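Local coordinates for glycine betaine/carnitine/choline ABC transporter (Staphylococcus aureus subsp. aureus Mu50, PDB 3O66), which probably serves as the substrate-binding protein of an ABC importer, capturing glycine betaine, carnitine or choline for uptake into the cell, at residues L30-E33 with H34-G38; L210-K214 with Q215-P219; E272-L275 with K276-Y280. All coordinates share one frame; numbering follows the deposited sequence. Where two conformers were deposited one is given.

How the interactions relate
Interactions 1 and 3 are neighbours, with centres about 13 Å apart, and both are C-terminal helix ends: residues 30-38 finish helix 19-35 near the start of the chain, and residues 272-280 finish helix 267-277 at its very end. They touch through Leu30 with Leu275 and Glu272, and through the stacked rings of His34 and Tyr280, so the last helix is fastened against the first. Interaction 2 comes between them in sequence but lies on the opposite side of the chain's centre, its centre about 38 Å from that of interaction 1 and about 32 Å from that of interaction 3. Its loop runs from strand 208-209 of one five-stranded sheet to strand 222-227 of the other, linking the two lobes.

Interaction 1. Residues L30-E33 with H34-G38; sequences LLIE and HDTHG
Leu30 to Gly38 make a local contact that closes the C-terminal end of helix 19-35, the helix of the beta-alpha-beta unit running from strand 12-16 to strand 43-48. The last regular turns are held by His34 N to Leu30 O and by Asp35 N to Leu31 O, the latter 2.8 Å long and nearly straight at 173°. At Ile32 the pattern doubles. Its O takes Thr36 N at 3.0 Å and, from the opposite face of the carbonyl plane, Thr36 OG1 at 2.8 Å, so one acceptor is gripped by backbone and side chain of the same residue. The hydroxyl can fold back like this because OG1 sits between the backbone N and the carbonyl carbon (chi1 69°); it also bonds to Ile40 N, tying the helix end to the chain that follows. CG2 of Thr36 then lies alongside CG2 of Ile32, 4.2 Å apart, both side chains pointing the same way.

One residue earlier on each side, Leu31 and Asp35 also run side by side, with Leu31 CD1 4.1 Å from Asp35 OD1. The carboxylate of Asp35 is engaged beyond this helix, by Lys243 through a salt bridge and by Thr240 through a hydrogen bond, while Leu31 and Ile32 pack on helix 236-242. Glu33 extends outward to a salt bridge with Arg29, and His34 bonds through NE2 to Asp282.

Beyond Thr36 the chain reverses: Gly38 N reaches back in the carbonyl plane to Glu33 O at 2.9 Å, and inside that loop His37 N bonds to His34 O at 3.2 Å. His37, with phi 50°, is the C-prime residue. This pair of bonds is the signature of a Schellman motif, here ending the helix before the chain turns toward strand 43-48.

Interaction 2. Residues L210-K214 with Q215-P219; sequences LKDDK and QFFPP
The Phe217 ring has Phe216 CD2 over the centre of one face, 3.7 Å above the plane, while Phe217 CZ lies in plane at the edge of the Phe216 ring. Obliquely to the Phe217 ring comes the Asp212 carboxylate, with Asp212 OD2 3.6 Å from Phe217 CD2. Phe216 packs on helix 159-166 and Phe217 on strand 116-120.

Asp212 carries the contact through both oxygens. With CG anti to its own N (chi1 178°), the carboxylate reaches across the turn to two successive amides. OD2 uses its syn lone pair for Phe217 N at 3.0 Å, with an N-H...O angle of 162°; OD1 takes Phe216 N, also at 3.0 Å, on the syn side but 20° out of the carboxylate plane. The backbone closes the type I turn from Asp212 to Gln215, whose N donates to Asp212 O at 3.1 Å from above the carbonyl plane.

OD1 has a further donor in Tyr166 OH, which also accepts from Lys214 N. Three hydrogen bonds thus fix the carboxylate's rotation, and this number of donors would be expected to stabilise its charged form.

Interaction 3. Residues E272-L275 with K276-Y280; sequences EEFL and KKHHY
Leu275, Lys276 and Phe274 carry this contact at the C-terminal end of helix 267-277. Leu275 works with both side chain and backbone. Its CB lies over one face of the Tyr280 ring, offset toward the rim, in a CH-pi contact 4.1 Å from the ring centroid and 22° off the normal; the two side chains cross at about a right angle, and Leu275 CD1 adds a second touch to Tyr280 CE1. Its backbone O receives Tyr280 N at 2.9 Å along a nearly straight bond (169°) and, weakly, His278 N.

Lys276 runs back alongside Glu272, the two side chains pointing the same way. Lys276 CE comes to 4.2 Å from Glu272 CG, and the salt bridge from Lys276 NZ to Glu272 OE2 is long at 3.9 Å and tentative, since Glu272 was modelled in two conformers. In the conformer given, a water donates to Glu272 OE2 at 2.7 Å and is also hydrogen-bonded to Tyr280 OH, in the plane of the phenol ring. That water joins the helix flank to the residue beyond its end.

Phe274 meets His278, one turn on. The phenyl ring stands out from the helix, and the His278 ring comes back to it, with His278 CD2 3.7 Å above one face of the Phe274 ring, toward the rim. The planes stand 54° apart, an oblique pairing. Phe274 also packs on helix 250-261, while Leu275 faces Met27 and Leu30 of helix 19-35, and the Tyr280 ring stacks on His34 there.

Tyr280 N to Leu275 O and His279 N to Lys276 O, with His279 at positive phi as C-prime residue, define a Schellman motif, finished here by an aromatic side chain folded back over the last turn.

Interaction 1. Residues L30-E33 with H34-G38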
loop_
_atom_site.group_PDB
_atom_site.type_symbol
_atom_site.label_atom_id
_atom_site.label_comp_id
_atom_site.label_asym_id
_atom_site.label_seq_id
_atom_site.Cartn_x
_atom_site.Cartn_y
_atom_site.Cartn_z
ATOM N N LEU A 30 14.927 11.383 -3.962
ATOM C CA LEU A 30 15.561 11.703 -5.230
ATOM C C LEU A 30 14.832 12.801 -5.976
ATOM O O LEU A 30 15.457 13.630 -6.637
ATOM C CB LEU A 30 15.758 10.445 -6.100
ATOM C CG LEU A 30 16.756 9.397 -5.588
ATOM C CD1 LEU A 30 16.472 8.031 -6.236
ATOM C CD2 LEU A 30 18.258 9.804 -5.797
ATOM N N LEU A 31 13.506 12.814 -5.864
ATOM C CA LEU A 31 12.723 13.797 -6.583
ATOM C C LEU A 31 12.933 15.168 -5.947
ATOM O O LEU A 31 13.055 16.158 -6.659
ATOM C CB LEU A 31 11.244 13.400 -6.570
ATOM C CG LEU A 31 10.295 14.250 -7.392
ATOM C CD1 LEU A 31 10.711 14.354 -8.855
ATOM C CD2 LEU A 31 8.878 13.662 -7.250
ATOM N N ILE A 32 12.999 15.223 -4.615
ATOM C CA ILE A 32 13.291 16.486 -3.913
ATOM C C ILE A 32 14.692 16.980 -4.269
ATOM O O ILE A 32 14.880 18.163 -4.587
ATOM C CB ILE A 32 13.097 16.353 -2.398
ATOM C CG1 ILE A 32 11.589 16.167 -2.103
ATOM C CG2 ILE A 32 13.704 17.551 -1.651
ATOM C CD1 ILE A 32 11.315 15.559 -0.732
ATOM N N GLU A 33 15.680 16.082 -4.244
ATOM C CA GLU A 33 17.018 16.483 -4.704
ATOM C C GLU A 33 16.947 17.073 -6.107
ATOM O O GLU A 33 17.600 18.099 -6.402
ATOM C CB GLU A 33 18.010 15.322 -4.665
ATOM C CG GLU A 33 18.377 14.907 -3.255
ATOM C CD GLU A 33 19.361 13.738 -3.201
ATOM O OE1 GLU A 33 20.254 13.665 -4.075
ATOM O OE2 GLU A 33 19.236 12.903 -2.264
ATOM N N HIS A 34 16.208 16.402 -6.983
ATOM C CA HIS A 34 16.105 16.824 -8.386
ATOM C C HIS A 34 15.450 18.204 -8.509
ATOM O O HIS A 34 16.032 19.119 -9.111
ATOM C CB HIS A 34 15.356 15.779 -9.236
ATOM C CG HIS A 34 15.109 16.216 -10.659
ATOM N ND1 HIS A 34 16.074 16.142 -11.646
ATOM C CD2 HIS A 34 14.011 16.743 -11.248
ATOM C CE1 HIS A 34 15.572 16.592 -12.786
ATOM N NE2 HIS A 34 14.322 16.967 -12.570
ATOM N N ASP A 35 14.255 18.359 -7.937
ATOM C CA ASP A 35 13.531 19.624 -8.068
ATOM C C ASP A 35 14.237 20.818 -7.421
ATOM O O ASP A 35 14.070 21.951 -7.888
ATOM C CB ASP A 35 12.120 19.511 -7.503
ATOM C CG ASP A 35 11.179 18.773 -8.414
ATOM O OD1 ASP A 35 11.587 18.298 -9.494
ATOM O OD2 ASP A 35 10.002 18.677 -8.048
ATOM N N THR A 36 15.014 20.569 -6.363
ATOM C CA THR A 36 15.699 21.653 -5.633
ATOM C C THR A 36 17.146 21.820 -6.074
ATOM O O THR A 36 17.890 22.567 -5.471
ATOM C CB THR A 36 15.647 21.458 -4.092
ATOM O OG1 THR A 36 16.459 20.330 -3.719
ATOM C CG2 THR A 36 14.191 21.225 -3.621
ATOM N N HIS A 37 17.530 21.115 -7.128
ATOM C CA HIS A 37 18.917 21.120 -7.636
ATOM C C HIS A 37 19.948 20.874 -6.541
ATOM O O HIS A 37 20.993 21.549 -6.500
ATOM C CB HIS A 37 19.223 22.432 -8.384
ATOM C CG HIS A 37 18.141 22.855 -9.325
ATOM N ND1 HIS A 37 17.323 23.936 -9.074
ATOM C CD2 HIS A 37 17.728 22.335 -10.506
ATOM C CE1 HIS A 37 16.454 24.067 -10.062
ATOM N NE2 HIS A 37 16.683 23.111 -10.948
ATOM N N GLY A 38 19.669 19.921 -5.655
ATOM C CA GLY A 38 20.592 19.575 -4.563
ATOM C C GLY A 38 20.574 20.500 -3.344
ATOM O O GLY A 38 21.283 20.258 -2.374
#

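Interaction 2. Residues L210-K214 with Q215-P219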
loop_
_atom_site.group_PDB
_atom_site.type_symbol
_atom_site.label_atom_id
_atom_site.label_comp_id
_atom_site.label_asym_id
_atom_site.label_seq_id
_atom_site.Cartn_x
_atom_site.Cartn_y
_atom_site.Cartn_z
ATOM N N LEU A 210 -8.730 -10.241 -7.216
ATOM C CA LEU A 210 -10.179 -10.100 -7.388
ATOM C C LEU A 210 -10.706 -8.818 -6.748
ATOM O O LEU A 210 -10.208 -8.394 -5.705
ATOM C CB LEU A 210 -10.906 -11.326 -6.797
ATOM C CG LEU A 210 -10.521 -12.690 -7.422
ATOM C CD1 LEU A 210 -11.271 -13.806 -6.704
ATOM C CD2 LEU A 210 -10.870 -12.698 -8.916
ATOM N N LYS A 211 -11.701 -8.195 -7.388
ATOM C CA LYS A 211 -12.301 -6.971 -6.860
ATOM C C LYS A 211 -13.188 -7.301 -5.663
ATOM O O LYS A 211 -13.979 -8.255 -5.710
ATOM C CB LYS A 211 -13.108 -6.228 -7.953
ATOM C CG LYS A 211 -12.216 -5.621 -9.034
ATOM C CD LYS A 211 -12.982 -4.870 -10.138
ATOM C CE LYS A 211 -13.856 -5.797 -10.979
ATOM N NZ LYS A 211 -14.524 -5.062 -12.119
ATOM N N ASP A 212 -13.005 -6.549 -4.581
ATOM C CA ASP A 212 -13.830 -6.658 -3.350
ATOM C C ASP A 212 -15.141 -5.881 -3.607
ATOM O O ASP A 212 -15.315 -4.725 -3.181
ATOM C CB ASP A 212 -13.007 -6.088 -2.186
ATOM C CG ASP A 212 -13.737 -6.069 -0.839
ATOM O OD1 ASP A 212 -14.776 -6.760 -0.594
ATOM O OD2 ASP A 212 -13.210 -5.324 0.021
ATOM N N ASP A 213 -16.057 -6.534 -4.317
ATOM C CA ASP A 213 -17.271 -5.879 -4.815
ATOM C C ASP A 213 -18.241 -5.457 -3.709
ATOM O O ASP A 213 -19.055 -4.556 -3.920
ATOM C CB ASP A 213 -17.999 -6.786 -5.813
ATOM C CG ASP A 213 -18.307 -8.165 -5.225
ATOM O OD1 ASP A 213 -17.386 -9.013 -5.184
ATOM O OD2 ASP A 213 -19.469 -8.388 -4.784
ATOM N N LYS A 214 -18.157 -6.099 -2.540
ATOM C CA LYS A 214 -18.997 -5.729 -1.396
ATOM C C LYS A 214 -18.304 -4.787 -0.392
ATOM O O LYS A 214 -18.896 -4.421 0.625
ATOM C CB LYS A 214 -19.530 -6.984 -0.681
ATOM C CG LYS A 214 -20.558 -7.752 -1.510
ATOM C CD LYS A 214 -21.205 -8.855 -0.706
ATOM C CE LYS A 214 -22.374 -9.457 -1.464
ATOM N NZ LYS A 214 -23.572 -9.501 -0.558
ATOM N N GLN A 215 -17.062 -4.380 -0.693
ATOM C CA GLN A 215 -16.267 -3.519 0.201
ATOM C C GLN A 215 -16.229 -4.051 1.637
ATOM O O GLN A 215 -16.475 -3.297 2.607
ATOM C CB GLN A 215 -16.752 -2.053 0.189
ATOM C CG GLN A 215 -16.763 -1.418 -1.185
ATOM C CD GLN A 215 -17.350 -0.002 -1.207
ATOM O OE1 GLN A 215 -18.227 0.362 -0.395
ATOM N NE2 GLN A 215 -16.874 0.799 -2.151
ATOM N N PHE A 216 -15.961 -5.344 1.767
ATOM C CA PHE A 216 -15.761 -5.955 3.063
ATOM C C PHE A 216 -14.551 -5.321 3.732
ATOM O O PHE A 216 -14.567 -5.117 4.937
ATOM C CB PHE A 216 -15.552 -7.465 2.925
ATOM C CG PHE A 216 -15.193 -8.140 4.216
ATOM C CD1 PHE A 216 -16.147 -8.322 5.213
ATOM C CD2 PHE A 216 -13.895 -8.568 4.444
ATOM C CE1 PHE A 216 -15.811 -8.930 6.437
ATOM C CE2 PHE A 216 -13.549 -9.181 5.645
ATOM C CZ PHE A 216 -14.514 -9.365 6.652
ATOM N N PHE A 217 -13.507 -5.021 2.946
ATOM C CA PHE A 217 -12.352 -4.314 3.471
ATOM C C PHE A 217 -12.447 -2.817 3.258
ATOM O O PHE A 217 -12.970 -2.354 2.223
ATOM C CB PHE A 217 -11.054 -4.797 2.833
ATOM C CG PHE A 217 -10.785 -6.276 3.010
ATOM C CD1 PHE A 217 -10.448 -6.795 4.264
ATOM C CD2 PHE A 217 -10.800 -7.136 1.904
ATOM C CE1 PHE A 217 -10.164 -8.176 4.419
ATOM C CE2 PHE A 217 -10.542 -8.515 2.055
ATOM C CZ PHE A 217 -10.216 -9.021 3.313
ATOM N N PRO A 218 -11.924 -2.038 4.219
ATOM C CA PRO A 218 -11.962 -0.605 3.994
ATOM C C PRO A 218 -10.811 -0.249 3.047
ATOM O O PRO A 218 -9.959 -1.101 2.790
ATOM C CB PRO A 218 -11.762 -0.022 5.402
ATOM C CG PRO A 218 -10.960 -1.091 6.125
ATOM C CD PRO A 218 -11.442 -2.393 5.570
ATOM N N PRO A 219 -10.801 0.983 2.513
ATOM C CA PRO A 219 -9.707 1.379 1.607
ATOM C C PRO A 219 -8.379 1.500 2.327
ATOM O O PRO A 219 -8.327 1.872 3.510
ATOM C CB PRO A 219 -10.109 2.774 1.109
ATOM C CG PRO A 219 -11.477 3.024 1.634
ATOM C CD PRO A 219 -11.835 2.021 2.665
#

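Interaction 3. Residues E272-L275 with K276-Y280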
loop_
_atom_site.group_PDB
_atom_site.type_symbol
_atom_site.label_atom_id
_atom_site.label_comp_id
_atom_site.label_asym_id
_atom_site.label_seq_id
_atom_site.Cartn_x
_atom_site.Cartn_y
_atom_site.Cartn_z
ATOM N N GLU A 272 15.099 5.349 -8.632
ATOM C CA GLU A 272 15.753 6.217 -9.606
ATOM C C GLU A 272 15.454 5.811 -11.043
ATOM O O GLU A 272 15.236 6.676 -11.882
ATOM C CB GLU A 272 17.256 6.294 -9.373
ATOM C CG GLU A 272 17.925 7.451 -10.125
ATOM C CD GLU A 272 19.369 7.701 -9.671
ATOM O OE1 GLU A 272 20.072 6.715 -9.342
ATOM O OE2 GLU A 272 19.799 8.887 -9.649
ATOM N N GLU A 273 15.433 4.507 -11.322
ATOM C CA GLU A 273 15.106 4.040 -12.660
ATOM C C GLU A 273 13.688 4.460 -13.089
ATOM O O GLU A 273 13.485 4.913 -14.238
ATOM C CB GLU A 273 15.338 2.523 -12.797
ATOM C CG GLU A 273 16.806 2.162 -12.667
ATOM C CD GLU A 273 17.124 0.676 -12.874
ATOM O OE1 GLU A 273 16.198 -0.181 -12.919
ATOM O OE2 GLU A 273 18.335 0.378 -12.981
ATOM N N PHE A 274 12.750 4.354 -12.152
ATOM C CA PHE A 274 11.371 4.789 -12.363
ATOM C C PHE A 274 11.334 6.304 -12.647
ATOM O O PHE A 274 10.702 6.751 -13.610
ATOM C CB PHE A 274 10.506 4.439 -11.151
ATOM C CG PHE A 274 9.052 4.783 -11.319
ATOM C CD1 PHE A 274 8.226 3.985 -12.110
ATOM C CD2 PHE A 274 8.522 5.888 -10.669
ATOM C CE1 PHE A 274 6.858 4.277 -12.273
ATOM C CE2 PHE A 274 7.135 6.218 -10.806
ATOM C CZ PHE A 274 6.307 5.401 -11.615
ATOM N N LEU A 275 12.027 7.079 -11.824
ATOM C CA LEU A 275 12.055 8.517 -12.009
ATOM C C LEU A 275 12.641 8.886 -13.364
ATOM O O LEU A 275 12.098 9.751 -14.053
ATOM C CB LEU A 275 12.845 9.238 -10.906
ATOM C CG LEU A 275 12.123 9.270 -9.582
ATOM C CD1 LEU A 275 13.047 9.754 -8.441
ATOM C CD2 LEU A 275 10.788 10.104 -9.696
ATOM N N LYS A 276 13.737 8.221 -13.752
ATOM C CA LYS A 276 14.358 8.523 -15.044
ATOM C C LYS A 276 13.425 8.163 -16.202
ATOM O O LYS A 276 13.320 8.900 -17.169
ATOM C CB LYS A 276 15.705 7.804 -15.191
ATOM C CG LYS A 276 16.795 8.408 -14.305
ATOM C CD LYS A 276 18.176 7.912 -14.746
ATOM C CE LYS A 276 19.339 8.498 -13.901
ATOM N NZ LYS A 276 19.086 9.875 -13.358
ATOM N N LYS A 277 12.727 7.041 -16.071
ATOM C CA LYS A 277 11.781 6.574 -17.098
ATOM C C LYS A 277 10.686 7.625 -17.337
ATOM O O LYS A 277 10.178 7.758 -18.446
ATOM C CB LYS A 277 11.137 5.252 -16.641
ATOM C CG LYS A 277 10.298 4.557 -17.692
ATOM C CD LYS A 277 9.560 3.334 -17.119
ATOM C CE LYS A 277 8.370 2.973 -17.994
ATOM N NZ LYS A 277 7.466 1.938 -17.354
ATOM N N HIS A 278 10.318 8.353 -16.284
ATOM C CA HIS A 278 9.291 9.374 -16.396
ATOM C C HIS A 278 9.837 10.811 -16.393
ATOM O O HIS A 278 9.066 11.738 -16.163
ATOM C CB HIS A 278 8.207 9.167 -15.334
ATOM C CG HIS A 278 7.421 7.909 -15.526
ATOM N ND1 HIS A 278 6.322 7.845 -16.350
ATOM C CD2 HIS A 278 7.568 6.669 -14.999
ATOM C CE1 HIS A 278 5.824 6.624 -16.335
ATOM N NE2 HIS A 278 6.568 5.884 -15.528
ATOM N N HIS A 279 11.144 11.001 -16.634
ATOM C CA HIS A 279 11.733 12.356 -16.747
ATOM C C HIS A 279 11.406 13.189 -15.494
ATOM O O HIS A 279 11.171 14.397 -15.587
ATOM C CB HIS A 279 11.234 13.038 -18.064
ATOM C CG HIS A 279 12.059 14.213 -18.512
ATOM N ND1 HIS A 279 11.524 15.476 -18.704
ATOM C CD2 HIS A 279 13.378 14.313 -18.813
ATOM C CE1 HIS A 279 12.485 16.301 -19.098
ATOM N NE2 HIS A 279 13.621 15.623 -19.163
ATOM N N TYR A 280 11.390 12.520 -14.331
ATOM C CA TYR A 280 11.086 13.115 -13.025
ATOM C C TYR A 280 9.750 13.844 -13.020
ATOM O O TYR A 280 9.569 14.805 -12.261
ATOM C CB TYR A 280 12.200 14.062 -12.577
ATOM C CG TYR A 280 13.491 13.358 -12.353
ATOM C CD1 TYR A 280 13.890 13.002 -11.063
ATOM C CD2 TYR A 280 14.299 12.990 -13.435
ATOM C CE1 TYR A 280 15.104 12.325 -10.848
ATOM C CE2 TYR A 280 15.502 12.315 -13.238
ATOM C CZ TYR A 280 15.891 11.977 -11.938
ATOM O OH TYR A 280 17.090 11.320 -11.740
HETATM O O HOH W 1 17.938 10.837 -9.339
#